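Local coordinates for protein N-acyl-D-glutamate deacylase (Bordetella bronchiseptica, PDB 3GIP) that hydrolyses N-acyl-D-glutamate to D-glutamate and a carboxylate, as a zinc-dependent deacylase of the amidohydrolase superfamily, at residues K6-I17 against A47-V58; L29-I39 against V419-V428. All blocks are in the same frame, centred on the assembly; numbering follows the deposited sequence.

Contact 1 (K6-I17 against A47-V58); sequences KLDFKITGGWII and ARHAWDASGKIV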
loop_
_atom_site.group_PDB
_atom_site.type_symbol
_atom_site.label_atom_id
_atom_site.label_comp_id
_atom_site.label_asym_id
_atom_site.label_seq_id
_atom_site.Cartn_x
_atom_site.Cartn_y
_atom_site.Cartn_z
ATOM N N LYS A 6 -5.286 -33.112 -15.970
ATOM C CA LYS A 6 -5.200 -31.900 -16.773
ATOM C C LYS A 6 -4.984 -30.644 -15.933
ATOM O O LYS A 6 -5.593 -30.474 -14.876
ATOM C CB LYS A 6 -6.469 -31.748 -17.615
ATOM C CG LYS A 6 -6.391 -30.670 -18.681
ATOM C CD LYS A 6 -7.587 -30.755 -19.616
ATOM C CE LYS A 6 -7.472 -29.763 -20.758
ATOM N NZ LYS A 6 -8.595 -29.915 -21.729
ATOM N N LEU A 7 -4.103 -29.772 -16.415
ATOM C CA LEU A 7 -3.806 -28.517 -15.736
ATOM C C LEU A 7 -4.870 -27.494 -16.109
ATOM O O LEU A 7 -5.416 -27.533 -17.212
ATOM C CB LEU A 7 -2.437 -27.986 -16.169
ATOM C CG LEU A 7 -1.182 -28.731 -15.714
ATOM C CD1 LEU A 7 0.032 -28.175 -16.443
ATOM C CD2 LEU A 7 -1.018 -28.589 -14.210
ATOM N N ASP A 8 -5.167 -26.583 -15.190
ATOM C CA ASP A 8 -6.158 -25.552 -15.463
ATOM C C ASP A 8 -5.520 -24.428 -16.265
ATOM O O ASP A 8 -6.186 -23.758 -17.057
ATOM C CB ASP A 8 -6.733 -24.998 -14.158
ATOM C CG ASP A 8 -7.596 -26.007 -13.433
ATOM O OD1 ASP A 8 -8.449 -26.635 -14.094
ATOM O OD2 ASP A 8 -7.433 -26.170 -12.206
ATOM N N PHE A 9 -4.220 -24.238 -16.063
ATOM C CA PHE A 9 -3.481 -23.191 -16.752
ATOM C C PHE A 9 -2.005 -23.564 -16.830
ATOM O O PHE A 9 -1.486 -24.279 -15.975
ATOM C CB PHE A 9 -3.617 -21.874 -15.978
ATOM C CG PHE A 9 -3.940 -20.678 -16.835
ATOM C CD1 PHE A 9 -5.150 -20.011 -16.679
ATOM C CD2 PHE A 9 -3.030 -20.202 -17.777
ATOM C CE1 PHE A 9 -5.455 -18.886 -17.444
ATOM C CE2 PHE A 9 -3.325 -19.073 -18.550
ATOM C CZ PHE A 9 -4.541 -18.416 -18.381
ATOM N N LYS A 10 -1.336 -23.100 -17.876
ATOM C CA LYS A 10 0.091 -23.337 -18.010
ATOM C C LYS A 10 0.679 -22.139 -18.739
ATOM O O LYS A 10 0.077 -21.611 -19.673
ATOM C CB LYS A 10 0.390 -24.643 -18.760
ATOM C CG LYS A 10 0.154 -24.642 -20.260
ATOM C CD LYS A 10 0.659 -25.955 -20.849
ATOM C CE LYS A 10 0.511 -26.012 -22.361
ATOM N NZ LYS A 10 1.063 -27.287 -22.914
ATOM N N ILE A 11 1.835 -21.690 -18.268
ATOM C CA ILE A 11 2.531 -20.551 -18.853
ATOM C C ILE A 11 3.881 -21.088 -19.296
ATOM O O ILE A 11 4.728 -21.432 -18.469
ATOM C CB ILE A 11 2.714 -19.437 -17.811
ATOM C CG1 ILE A 11 1.348 -19.039 -17.249
ATOM C CG2 ILE A 11 3.412 -18.242 -18.447
ATOM C CD1 ILE A 11 1.416 -18.065 -16.093
ATOM N N THR A 12 4.083 -21.151 -20.606
ATOM C CA THR A 12 5.305 -21.721 -21.150
ATOM C C THR A 12 6.260 -20.809 -21.914
ATOM O O THR A 12 5.901 -19.708 -22.333
ATOM C CB THR A 12 4.954 -22.896 -22.078
ATOM O OG1 THR A 12 6.153 -23.439 -22.640
ATOM C CG2 THR A 12 4.038 -22.420 -23.198
ATOM N N GLY A 13 7.486 -21.299 -22.082
ATOM C CA GLY A 13 8.509 -20.584 -22.826
ATOM C C GLY A 13 9.177 -19.383 -22.185
ATOM O O GLY A 13 10.100 -18.811 -22.767
ATOM N N GLY A 14 8.735 -19.004 -20.992
ATOM C CA GLY A 14 9.324 -17.845 -20.345
ATOM C C GLY A 14 10.417 -18.141 -19.338
ATOM O O GLY A 14 10.841 -19.288 -19.167
ATOM N N TRP A 15 10.887 -17.083 -18.682
ATOM C CA TRP A 15 11.920 -17.190 -17.666
ATOM C C TRP A 15 11.295 -16.897 -16.314
ATOM O O TRP A 15 10.658 -15.862 -16.116
ATOM C CB TRP A 15 13.062 -16.211 -17.945
ATOM C CG TRP A 15 13.922 -16.636 -19.090
ATOM C CD1 TRP A 15 13.621 -16.553 -20.420
ATOM C CD2 TRP A 15 15.204 -17.272 -19.006
ATOM N NE1 TRP A 15 14.637 -17.100 -21.171
ATOM C CE2 TRP A 15 15.620 -17.548 -20.329
ATOM C CE3 TRP A 15 16.041 -17.636 -17.943
ATOM C CZ2 TRP A 15 16.839 -18.172 -20.616
ATOM C CZ3 TRP A 15 17.256 -18.259 -18.230
ATOM C CH2 TRP A 15 17.641 -18.519 -19.557
ATOM N N ILE A 16 11.478 -17.822 -15.383
ATOM C CA ILE A 16 10.913 -17.680 -14.055
ATOM C C ILE A 16 11.795 -16.943 -13.056
ATOM O O ILE A 16 12.964 -17.275 -12.883
ATOM C CB ILE A 16 10.603 -19.062 -13.440
ATOM C CG1 ILE A 16 9.546 -19.789 -14.273
ATOM C CG2 ILE A 16 10.145 -18.900 -11.996
ATOM C CD1 ILE A 16 8.175 -19.185 -14.195
ATOM N N ILE A 17 11.222 -15.926 -12.422
ATOM C CA ILE A 17 11.890 -15.196 -11.350
ATOM C C ILE A 17 10.880 -15.498 -10.246
ATOM O O ILE A 17 9.817 -14.880 -10.169
ATOM C CB ILE A 17 12.000 -13.680 -11.634
ATOM C CG1 ILE A 17 13.040 -13.452 -12.736
ATOM C CG2 ILE A 17 12.407 -12.935 -10.365
ATOM C CD1 ILE A 17 13.422 -12.000 -12.956
ATOM N N ALA A 47 -3.580 -28.659 -20.908
ATOM C CA ALA A 47 -4.070 -27.618 -20.012
ATOM C C ALA A 47 -5.307 -26.949 -20.604
ATOM O O ALA A 47 -5.440 -26.838 -21.824
ATOM C CB ALA A 47 -2.977 -26.580 -19.771
ATOM N N ARG A 48 -6.213 -26.509 -19.735
ATOM C CA ARG A 48 -7.438 -25.850 -20.173
ATOM C C ARG A 48 -7.129 -24.493 -20.798
ATOM O O ARG A 48 -7.761 -24.086 -21.773
ATOM C CB ARG A 48 -8.393 -25.675 -18.990
ATOM C CG ARG A 48 -8.908 -26.988 -18.418
ATOM C CD ARG A 48 -9.864 -26.753 -17.258
ATOM N NE ARG A 48 -10.489 -27.994 -16.806
ATOM C CZ ARG A 48 -9.829 -29.021 -16.279
ATOM N NH1 ARG A 48 -8.512 -28.963 -16.128
ATOM N NH2 ARG A 48 -10.487 -30.110 -15.904
ATOM N N HIS A 49 -6.157 -23.794 -20.220
ATOM C CA HIS A 49 -5.742 -22.488 -20.722
ATOM C C HIS A 49 -4.223 -22.467 -20.782
ATOM O O HIS A 49 -3.558 -23.113 -19.974
ATOM C CB HIS A 49 -6.218 -21.367 -19.797
ATOM C CG HIS A 49 -7.692 -21.373 -19.544
ATOM N ND1 HIS A 49 -8.279 -22.164 -18.580
ATOM C CD2 HIS A 49 -8.701 -20.693 -20.138
ATOM C CE1 HIS A 49 -9.585 -21.969 -18.589
ATOM N NE2 HIS A 49 -9.867 -21.081 -19.525
ATOM N N ALA A 50 -3.672 -21.722 -21.733
ATOM C CA ALA A 50 -2.226 -21.647 -21.861
ATOM C C ALA A 50 -1.752 -20.307 -22.402
ATOM O O ALA A 50 -2.369 -19.732 -23.300
ATOM C CB ALA A 50 -1.725 -22.772 -22.755
ATOM N N TRP A 51 -0.650 -19.821 -21.842
ATOM C CA TRP A 51 -0.052 -18.560 -22.266
ATOM C C TRP A 51 1.373 -18.801 -22.745
ATOM O O TRP A 51 2.108 -19.603 -22.163
ATOM C CB TRP A 51 -0.006 -17.550 -21.114
ATOM C CG TRP A 51 -1.304 -16.884 -20.787
ATOM C CD1 TRP A 51 -2.426 -16.830 -21.563
ATOM C CD2 TRP A 51 -1.591 -16.116 -19.611
ATOM N NE1 TRP A 51 -3.395 -16.072 -20.943
ATOM C CE2 TRP A 51 -2.907 -15.623 -19.745
ATOM C CE3 TRP A 51 -0.861 -15.796 -18.458
ATOM C CZ2 TRP A 51 -3.511 -14.824 -18.767
ATOM C CZ3 TRP A 51 -1.461 -15.002 -17.486
ATOM C CH2 TRP A 51 -2.774 -14.525 -17.650
ATOM N N ASP A 52 1.759 -18.103 -23.806
ATOM C CA ASP A 52 3.106 -18.210 -24.350
ATOM C C ASP A 52 3.912 -17.055 -23.769
ATOM O O ASP A 52 3.740 -15.904 -24.173
ATOM C CB ASP A 52 3.074 -18.119 -25.878
ATOM C CG ASP A 52 4.462 -18.116 -26.495
ATOM O OD1 ASP A 52 5.444 -18.377 -25.768
ATOM O OD2 ASP A 52 4.571 -17.860 -27.714
ATOM N N ALA A 53 4.778 -17.366 -22.810
ATOM C CA ALA A 53 5.596 -16.351 -22.157
ATOM C C ALA A 53 6.979 -16.205 -22.778
ATOM O O ALA A 53 7.897 -15.703 -22.130
ATOM C CB ALA A 53 5.726 -16.669 -20.670
ATOM N N SER A 54 7.134 -16.648 -24.022
ATOM C CA SER A 54 8.422 -16.527 -24.696
ATOM C C SER A 54 8.876 -15.072 -24.633
ATOM O O SER A 54 8.095 -14.162 -24.915
ATOM C CB SER A 54 8.306 -16.966 -26.160
ATOM O OG SER A 54 8.042 -18.355 -26.262
ATOM N N GLY A 55 10.132 -14.860 -24.252
ATOM C CA GLY A 55 10.665 -13.511 -24.163
ATOM C C GLY A 55 10.114 -12.693 -23.008
ATOM O O GLY A 55 10.245 -11.467 -22.991
ATOM N N LYS A 56 9.503 -13.361 -22.031
ATOM C CA LYS A 56 8.935 -12.666 -20.883
ATOM C C LYS A 56 9.394 -13.276 -19.564
ATOM O O LYS A 56 9.978 -14.363 -19.531
ATOM C CB LYS A 56 7.405 -12.722 -20.923
ATOM C CG LYS A 56 6.790 -12.413 -22.274
ATOM C CD LYS A 56 7.088 -10.997 -22.722
ATOM C CE LYS A 56 6.455 -10.723 -24.078
ATOM N NZ LYS A 56 4.988 -10.976 -24.056
ATOM N N ILE A 57 9.119 -12.557 -18.481
ATOM C CA ILE A 57 9.444 -13.010 -17.138
ATOM C C ILE A 57 8.131 -13.469 -16.518
ATOM O O ILE A 57 7.092 -12.835 -16.710
ATOM C CB ILE A 57 10.011 -11.867 -16.261
ATOM C CG1 ILE A 57 11.394 -11.449 -16.762
ATOM C CG2 ILE A 57 10.080 -12.316 -14.802
ATOM C CD1 ILE A 57 12.455 -12.524 -16.630
ATOM N N VAL A 58 8.180 -14.586 -15.804
ATOM C CA VAL A 58 7.012 -15.119 -15.119
ATOM C C VAL A 58 7.381 -15.002 -13.646
ATOM O O VAL A 58 8.331 -15.633 -13.177
ATOM C CB VAL A 58 6.762 -16.587 -15.509
ATOM C CG1 VAL A 58 5.534 -17.118 -14.787
ATOM C CG2 VAL A 58 6.582 -16.688 -17.014
HETATM O O HOH W 1 11.825 -16.824 -23.252
#
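Strand 9-12 pairs in parallel with strand 50-52, their axes 4.8 Å apart at 11°, and after a register shift of two residues Trp15 and Ile16 pair in parallel with Ile57 and Val58. In the first ladder Lys10 O accepts from Trp51 N, and Trp51 O in turn from Thr12 N; in the second, Trp15 N bonds to Lys56 O. Between the ladders Gly13 and Gly14 face the Ala53-Lys56 type II turn, where a water joins Gly13 O to Gly55 N. An Asx turn overlaps its start: Asp52 OD1 takes both the backbone N and the hydroxyl of Ser54.

The Phe9 ring meets two residues of 47-58, one over a face and one at its edge. His49 CB lies over the centre of the Phe9 ring, 3.5 Å from the centroid, while Phe9 CE2 and CZ drive edge-to-face into the Trp51 indole at 72°. The His49 side chain, with CG beside its own backbone N (chi1 -55°), brings ND1 to Asp8 O at 3.0 Å, the oxygen lying in the imidazole plane. Asp8 OD1 stands over one face of the Arg48 guanidinium, 3.1 Å from NH1, and Lys6 CD covers the opposite face. Because no N-H of Arg48 points at OD1, this salt bridge is probably electrostatic alone, whereas Asp8 OD2 is fixed by a directed bond from Asp33 N.

Contact 2 (L29-I39 against V419-V428); sequences LGVRDGRIAAI and VLQPGAWADV
A bend at chi2 (-96°) folds the Arg35 side chain back over Trp425, whose CG lies beside its own backbone N (chi1 -73°). The guanidinium rests flat on the indole, planes 14° apart, with Arg35 CZ 3.8 Å from the centroid of the six-membered ring of Trp425 and displaced toward the rim. Arg35 CD adds a CH-pi contact over the same ring, and Arg35 NH1 makes a weak hydrogen bond to Gly423 O, 3.0 Å away. Arg417 is a second cation-pi partner of Trp425, so the indole probably helps to hold two positive charges at this place.

Backbone bonds clamp the loop 419-428 to the hairpin 29-39. Ile36 N donates to Ala424 O at 2.8 Å, and Ile36 O receives Gly423 N, at the Gln421-Ala424 type II turn. Ala426 N bonds to Gly34 O. The hairpin reverses through a type I' turn at Asp33 and Gly34, and belongs to the small β-sheet domain that accompanies the TIM barrel in amidohydrolases; the loop leads from helix 406-412 back into strand 428-431.

Beneath these bonds, Ile36 CD1 reaches Leu420 CD2 at 3.7 Å, and Ile36 CB packs against Gln421 O. Both methyls of Val31 bear on Ala426 CB, CG1 at 3.6 Å. Leu29 CD2 and Val428 CG2 meet tip to tip, 3.6 Å apart, beside Val58 of strand 57-64.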
loop_
_atom_site.group_PDB
_atom_site.type_symbol
_atom_site.label_atom_id
_atom_site.label_comp_id
_atom_site.label_asym_id
_atom_site.label_seq_id
_atom_site.Cartn_x
_atom_site.Cartn_y
_atom_site.Cartn_z
ATOM N N LEU A 29 5.348 -22.914 -16.000
ATOM C CA LEU A 29 4.576 -22.929 -14.766
ATOM C C LEU A 29 3.212 -23.563 -15.009
ATOM O O LEU A 29 2.510 -23.200 -15.955
ATOM C CB LEU A 29 4.388 -21.501 -14.248
ATOM C CG LEU A 29 3.666 -21.313 -12.911
ATOM C CD1 LEU A 29 4.617 -21.615 -11.768
ATOM C CD2 LEU A 29 3.174 -19.880 -12.802
ATOM N N GLY A 30 2.849 -24.516 -14.153
ATOM C CA GLY A 30 1.567 -25.184 -14.277
ATOM C C GLY A 30 0.653 -24.844 -13.114
ATOM O O GLY A 30 1.096 -24.768 -11.967
ATOM N N VAL A 31 -0.627 -24.645 -13.407
ATOM C CA VAL A 31 -1.597 -24.299 -12.377
ATOM C C VAL A 31 -2.788 -25.250 -12.353
ATOM O O VAL A 31 -3.287 -25.668 -13.398
ATOM C CB VAL A 31 -2.132 -22.861 -12.589
ATOM C CG1 VAL A 31 -3.190 -22.531 -11.545
ATOM C CG2 VAL A 31 -0.988 -21.865 -12.516
ATOM N N ARG A 32 -3.235 -25.595 -11.150
ATOM C CA ARG A 32 -4.400 -26.455 -10.993
ATOM C C ARG A 32 -5.065 -26.175 -9.655
ATOM O O ARG A 32 -4.399 -26.093 -8.620
ATOM C CB ARG A 32 -4.025 -27.938 -11.073
ATOM C CG ARG A 32 -5.264 -28.832 -11.125
ATOM C CD ARG A 32 -4.950 -30.307 -10.965
ATOM N NE ARG A 32 -4.067 -30.817 -12.007
ATOM C CZ ARG A 32 -2.797 -31.150 -11.808
ATOM N NH1 ARG A 32 -2.260 -31.024 -10.601
ATOM N NH2 ARG A 32 -2.065 -31.614 -12.810
ATOM N N ASP A 33 -6.384 -26.019 -9.687
ATOM C CA ASP A 33 -7.159 -25.750 -8.484
ATOM C C ASP A 33 -6.685 -24.500 -7.750
ATOM O O ASP A 33 -6.680 -24.454 -6.517
ATOM C CB ASP A 33 -7.113 -26.962 -7.552
ATOM C CG ASP A 33 -7.649 -28.219 -8.211
ATOM O OD1 ASP A 33 -8.790 -28.181 -8.716
ATOM O OD2 ASP A 33 -6.931 -29.242 -8.226
ATOM N N GLY A 34 -6.283 -23.496 -8.526
ATOM C CA GLY A 34 -5.836 -22.232 -7.967
ATOM C C GLY A 34 -4.422 -22.195 -7.424
ATOM O O GLY A 34 -3.949 -21.142 -6.996
ATOM N N ARG A 35 -3.737 -23.332 -7.457
ATOM C CA ARG A 35 -2.380 -23.423 -6.931
ATOM C C ARG A 35 -1.359 -23.759 -8.005
ATOM O O ARG A 35 -1.710 -24.215 -9.094
ATOM C CB ARG A 35 -2.319 -24.514 -5.860
ATOM C CG ARG A 35 -3.353 -24.388 -4.762
ATOM C CD ARG A 35 -2.778 -23.689 -3.557
ATOM N NE ARG A 35 -3.625 -23.854 -2.380
ATOM C CZ ARG A 35 -3.242 -23.553 -1.145
ATOM N NH1 ARG A 35 -2.023 -23.076 -0.929
ATOM N NH2 ARG A 35 -4.075 -23.723 -0.129
ATOM N N ILE A 36 -0.088 -23.533 -7.690
ATOM C CA ILE A 36 0.984 -23.863 -8.614
ATOM C C ILE A 36 1.131 -25.375 -8.483
ATOM O O ILE A 36 1.552 -25.881 -7.442
ATOM C CB ILE A 36 2.296 -23.156 -8.220
ATOM C CG1 ILE A 36 2.088 -21.638 -8.278
ATOM C CG2 ILE A 36 3.420 -23.579 -9.153
ATOM C CD1 ILE A 36 3.303 -20.833 -7.883
ATOM N N ALA A 37 0.752 -26.091 -9.536
ATOM C CA ALA A 37 0.797 -27.548 -9.533
ATOM C C ALA A 37 2.132 -28.138 -9.962
ATOM O O ALA A 37 2.462 -29.267 -9.593
ATOM C CB ALA A 37 -0.321 -28.095 -10.420
ATOM N N ALA A 38 2.899 -27.390 -10.745
ATOM C CA ALA A 38 4.186 -27.884 -11.205
ATOM C C ALA A 38 5.013 -26.805 -11.886
ATOM O O ALA A 38 4.477 -25.812 -12.373
ATOM C CB ALA A 38 3.978 -29.052 -12.164
ATOM N N ILE A 39 6.324 -27.016 -11.905
ATOM C CA ILE A 39 7.259 -26.098 -12.539
ATOM C C ILE A 39 8.322 -26.931 -13.248
ATOM O O ILE A 39 8.912 -27.835 -12.653
ATOM C CB ILE A 39 7.942 -25.176 -11.504
ATOM C CG1 ILE A 39 6.893 -24.295 -10.821
ATOM C CG2 ILE A 39 9.002 -24.321 -12.189
ATOM C CD1 ILE A 39 7.459 -23.372 -9.758
ATOM N N VAL A 419 5.674 -16.271 -3.768
ATOM C CA VAL A 419 6.743 -17.087 -4.334
ATOM C C VAL A 419 6.184 -18.079 -5.339
ATOM O O VAL A 419 5.070 -18.577 -5.181
ATOM C CB VAL A 419 7.490 -17.896 -3.244
ATOM C CG1 VAL A 419 8.279 -16.966 -2.338
ATOM C CG2 VAL A 419 6.490 -18.708 -2.433
ATOM N N LEU A 420 6.951 -18.356 -6.385
ATOM C CA LEU A 420 6.516 -19.327 -7.373
ATOM C C LEU A 420 7.167 -20.660 -7.026
ATOM O O LEU A 420 8.311 -20.921 -7.394
ATOM C CB LEU A 420 6.914 -18.895 -8.792
ATOM C CG LEU A 420 6.256 -17.626 -9.345
ATOM C CD1 LEU A 420 6.658 -17.452 -10.801
ATOM C CD2 LEU A 420 4.733 -17.715 -9.229
ATOM N N GLN A 421 6.431 -21.484 -6.288
ATOM C CA GLN A 421 6.892 -22.809 -5.882
ATOM C C GLN A 421 5.664 -23.711 -5.864
ATOM O O GLN A 421 4.550 -23.239 -5.653
ATOM C CB GLN A 421 7.530 -22.757 -4.487
ATOM C CG GLN A 421 6.643 -22.144 -3.412
ATOM C CD GLN A 421 7.302 -22.117 -2.040
ATOM O OE1 GLN A 421 8.476 -21.753 -1.902
ATOM N NE2 GLN A 421 6.541 -22.485 -1.011
ATOM N N PRO A 422 5.848 -25.018 -6.098
ATOM C CA PRO A 422 4.684 -25.908 -6.088
ATOM C C PRO A 422 3.921 -25.820 -4.767
ATOM O O PRO A 422 4.527 -25.765 -3.696
ATOM C CB PRO A 422 5.303 -27.286 -6.309
ATOM C CG PRO A 422 6.523 -26.977 -7.139
ATOM C CD PRO A 422 7.075 -25.755 -6.442
ATOM N N GLY A 423 2.594 -25.794 -4.851
ATOM C CA GLY A 423 1.776 -25.731 -3.653
ATOM C C GLY A 423 1.294 -24.346 -3.261
ATOM O O GLY A 423 0.276 -24.204 -2.584
ATOM N N ALA A 424 2.025 -23.319 -3.676
ATOM C CA ALA A 424 1.641 -21.953 -3.347
ATOM C C ALA A 424 0.490 -21.503 -4.236
ATOM O O ALA A 424 0.256 -22.080 -5.296
ATOM C CB ALA A 424 2.835 -21.022 -3.521
ATOM N N TRP A 425 -0.237 -20.482 -3.796
ATOM C CA TRP A 425 -1.346 -19.957 -4.578
ATOM C C TRP A 425 -0.825 -19.406 -5.900
ATOM O O TRP A 425 0.248 -18.797 -5.955
ATOM C CB TRP A 425 -2.076 -18.863 -3.805
ATOM C CG TRP A 425 -2.893 -19.391 -2.676
ATOM C CD1 TRP A 425 -2.600 -19.326 -1.345
ATOM C CD2 TRP A 425 -4.142 -20.083 -2.782
ATOM N NE1 TRP A 425 -3.593 -19.935 -0.611
ATOM C CE2 TRP A 425 -4.551 -20.408 -1.468
ATOM C CE3 TRP A 425 -4.956 -20.461 -3.859
ATOM C CZ2 TRP A 425 -5.740 -21.094 -1.203
ATOM C CZ3 TRP A 425 -6.142 -21.145 -3.594
ATOM C CH2 TRP A 425 -6.520 -21.453 -2.274
ATOM N N ALA A 426 -1.594 -19.611 -6.962
ATOM C CA ALA A 426 -1.185 -19.165 -8.284
ATOM C C ALA A 426 -1.426 -17.692 -8.606
ATOM O O ALA A 426 -2.169 -17.366 -9.540
ATOM C CB ALA A 426 -1.835 -20.045 -9.352
ATOM N N ASP A 427 -0.813 -16.806 -7.820
ATOM C CA ASP A 427 -0.892 -15.366 -8.074
ATOM C C ASP A 427 0.333 -15.186 -8.967
ATOM O O ASP A 427 1.466 -15.358 -8.512
ATOM C CB ASP A 427 -0.716 -14.546 -6.788
ATOM C CG ASP A 427 -1.894 -14.673 -5.836
ATOM O OD1 ASP A 427 -3.016 -14.972 -6.297
ATOM O OD2 ASP A 427 -1.700 -14.448 -4.623
ATOM N N VAL A 428 0.110 -14.851 -10.233
ATOM C CA VAL A 428 1.213 -14.739 -11.180
ATOM C C VAL A 428 1.120 -13.542 -12.109
ATOM O O VAL A 428 0.032 -13.140 -12.514
ATOM C CB VAL A 428 1.275 -16.005 -12.079
ATOM C CG1 VAL A 428 2.518 -15.981 -12.950
ATOM C CG2 VAL A 428 1.233 -17.261 -11.227
#

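From the N terminus, strand 7-12 and strand 15-16 come first, and the chain then runs through the hairpin 28-40 before returning along 47-58, where contact 1 closes a loop of 29 residues. Contact 2 starts inside that loop but ends some 380 residues later, so the two cross rather than nest. Strand 28-32 lies next to strand 7-12 in the same four-stranded sheet, with Phe9 O probably bonded to Val31 N. Contact 1 thus joins one edge strand, 50-52, to strand 7-12 and, through its second ladder, strand 15-16 to strand 57-64, while contact 2 docks the other edge strand, 35-40, on the segment that follows the last helices of the chain.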